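Local structure of rhodopsin (Todarodes pacificus, 2Z73) at residues 337-340 with 341-345. The protein senses dim light through bound retinal, whose light-driven isomerization switches on G-protein signalling to phospholipase C in squid vision. Numbering follows the deposited sequence.
Sequences CQFD and DKETE. With PLM (palmitic acid), chain F.
D340 and E343 meet where the extended chain of 338-340 curls into a turn, the backbone of 341-343 already holding helical angles. The N of E343 reaches back 3.1 Å to the O of D340, and one residue further on the O of D341 receives both the N and the OG1 of T344. That OG1 lies 2.8 Å from the oxygen, in the carbonyl plane and on a lone pair; threonine suits the spot because its short side chain can fold back onto the carbonyl three residues earlier, within the same turn (chi1 50°). Aspartate at 340 is short enough for its carboxylate to lie beside the start of the turn, near the N of K342, though the hydrogen bond there is doubtful. Glutamate is long enough to return from the turn to the extended chain. Straight beyond CG, E343 brings OE1 to 3.1 Å from the N of D340 in a weak hydrogen bond, while OE2 sits 3.0 Å from CD1 at the edge of the F339 ring, ring and carboxylate planes 74° apart. CG2 of T344 meets the same ring in its plane, 3.9 Å from CZ. R323 forms a salt bridge with OE2 and also hydrogen-bonds the O of C337; an alanine in place of E343 would probably leave this arginine without its carboxylate mate and the N of D340 without this acceptor. C337 carries palmitate as a thioester (SG to C1 of the lipid, 1.8 Å), the lipid attachment following the amphipathic cytoplasmic helix of the rhodopsin family. The turn thus leads into helix 345-351, while phenylalanine suits 339 because its broad ring can rest on R323, E324 and S327 as its edge meets E343 and T344; with T344 on E324, this packs the linker against helix 320-329.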
loop_
_atom_site.group_PDB
_atom_site.type_symbol
_atom_site.label_atom_id
_atom_site.label_comp_id
_atom_site.label_asym_id
_atom_site.label_seq_id
_atom_site.Cartn_x
_atom_site.Cartn_y
_atom_site.Cartn_z
ATOM N N CYS A 337 6.493 0.810 -22.246
ATOM C CA CYS A 337 6.416 -0.540 -21.697
ATOM C C CYS A 337 5.587 -1.441 -22.610
ATOM O O CYS A 337 4.764 -2.227 -22.140
ATOM C CB CYS A 337 5.768 -0.466 -20.316
ATOM S SG CYS A 337 5.907 1.193 -19.611
ATOM N N GLN A 338 5.823 -1.323 -23.912
ATOM C CA GLN A 338 5.096 -2.086 -24.919
ATOM C C GLN A 338 4.756 -3.533 -24.567
ATOM O O GLN A 338 5.603 -4.304 -24.119
ATOM C CB GLN A 338 5.859 -2.049 -26.245
ATOM C CG GLN A 338 4.973 -1.655 -27.410
ATOM C CD GLN A 338 4.323 -0.302 -27.193
ATOM O OE1 GLN A 338 4.991 0.730 -27.231
ATOM N NE2 GLN A 338 3.015 -0.301 -26.949
ATOM N N PHE A 339 3.495 -3.892 -24.791
ATOM C CA PHE A 339 3.006 -5.235 -24.510
ATOM C C PHE A 339 3.209 -6.189 -25.685
ATOM O O PHE A 339 3.292 -5.771 -26.843
ATOM C CB PHE A 339 1.515 -5.187 -24.160
ATOM C CG PHE A 339 0.903 -6.542 -23.952
ATOM C CD1 PHE A 339 1.256 -7.315 -22.853
ATOM C CD2 PHE A 339 -0.002 -7.061 -24.872
ATOM C CE1 PHE A 339 0.719 -8.584 -22.672
ATOM C CE2 PHE A 339 -0.544 -8.331 -24.699
ATOM C CZ PHE A 339 -0.183 -9.092 -23.597
ATOM N N ASP A 340 3.285 -7.476 -25.371
ATOM C CA ASP A 340 3.457 -8.517 -26.372
ATOM C C ASP A 340 2.702 -9.771 -25.963
ATOM O O ASP A 340 2.536 -10.047 -24.779
ATOM C CB ASP A 340 4.925 -8.874 -26.539
ATOM C CG ASP A 340 5.113 -10.086 -27.414
ATOM O OD1 ASP A 340 4.839 -9.980 -28.627
ATOM O OD2 ASP A 340 5.514 -11.144 -26.889
ATOM N N ASP A 341 2.264 -10.540 -26.953
ATOM C CA ASP A 341 1.513 -11.764 -26.699
ATOM C C ASP A 341 2.270 -12.739 -25.808
ATOM O O ASP A 341 1.690 -13.350 -24.909
ATOM C CB ASP A 341 1.177 -12.447 -28.020
ATOM C CG ASP A 341 0.623 -11.484 -29.044
ATOM O OD1 ASP A 341 0.391 -11.901 -30.203
ATOM O OD2 ASP A 341 0.423 -10.304 -28.688
ATOM N N LYS A 342 3.568 -12.882 -26.061
ATOM C CA LYS A 342 4.395 -13.806 -25.294
ATOM C C LYS A 342 4.326 -13.627 -23.781
ATOM O O LYS A 342 4.661 -14.543 -23.034
ATOM C CB LYS A 342 5.856 -13.717 -25.751
ATOM C CG LYS A 342 6.166 -14.509 -27.020
ATOM C CD LYS A 342 7.668 -14.559 -27.291
ATOM C CE LYS A 342 8.039 -15.672 -28.273
ATOM N NZ LYS A 342 7.453 -15.489 -29.634
ATOM N N GLU A 343 3.882 -12.459 -23.329
ATOM C CA GLU A 343 3.791 -12.188 -21.897
ATOM C C GLU A 343 2.677 -12.988 -21.214
ATOM O O GLU A 343 2.720 -13.222 -20.003
ATOM C CB GLU A 343 3.552 -10.692 -21.658
ATOM C CG GLU A 343 4.485 -9.759 -22.429
ATOM C CD GLU A 343 4.294 -8.292 -22.052
ATOM O OE1 GLU A 343 4.905 -7.411 -22.702
ATOM O OE2 GLU A 343 3.538 -8.019 -21.099
ATOM N N THR A 344 1.688 -13.417 -21.990
ATOM C CA THR A 344 0.551 -14.158 -21.454
ATOM C C THR A 344 0.584 -15.669 -21.692
ATOM O O THR A 344 -0.317 -16.393 -21.267
ATOM C CB THR A 344 -0.764 -13.597 -22.033
ATOM O OG1 THR A 344 -0.659 -13.510 -23.457
ATOM C CG2 THR A 344 -1.041 -12.209 -21.467
ATOM N N GLU A 345 1.628 -16.140 -22.361
ATOM C CA GLU A 345 1.770 -17.556 -22.665
ATOM C C GLU A 345 1.601 -18.466 -21.455
ATOM O O GLU A 345 0.751 -19.355 -21.463
ATOM C CB GLU A 345 3.128 -17.812 -23.314
ATOM C CG GLU A 345 3.338 -17.031 -24.595
ATOM C CD GLU A 345 4.715 -17.239 -25.179
ATOM O OE1 GLU A 345 5.708 -16.995 -24.460
ATOM O OE2 GLU A 345 4.807 -17.643 -26.356
HETATM C C1 PLM F . 5.223 1.577 -17.993
HETATM O O2 PLM F . 4.522 0.758 -17.414
HETATM C C2 PLM F . 5.359 2.992 -17.420
HETATM C C3 PLM F . 4.024 3.721 -17.231
HETATM C C4 PLM F . 4.256 5.213 -17.043
HETATM C C5 PLM F . 3.910 5.650 -15.655
HETATM C C6 PLM F . 4.157 7.128 -15.510
HETATM C C7 PLM F . 5.298 7.376 -14.547
HETATM C C8 PLM F . 5.589 8.869 -14.362
HETATM C C9 PLM F . 6.162 9.154 -12.982
HETATM C CA PLM F . 7.422 9.977 -13.056
HETATM C CB PLM F . 8.224 9.827 -11.782
HETATM C CC PLM F . 9.176 10.987 -11.585
HETATM C CD PLM F . 9.967 10.818 -10.305
HETATM C CE PLM F . 11.448 10.829 -10.597
HETATM C CF PLM F . 12.097 9.486 -10.301
HETATM C CG PLM F . 13.597 9.499 -10.601
#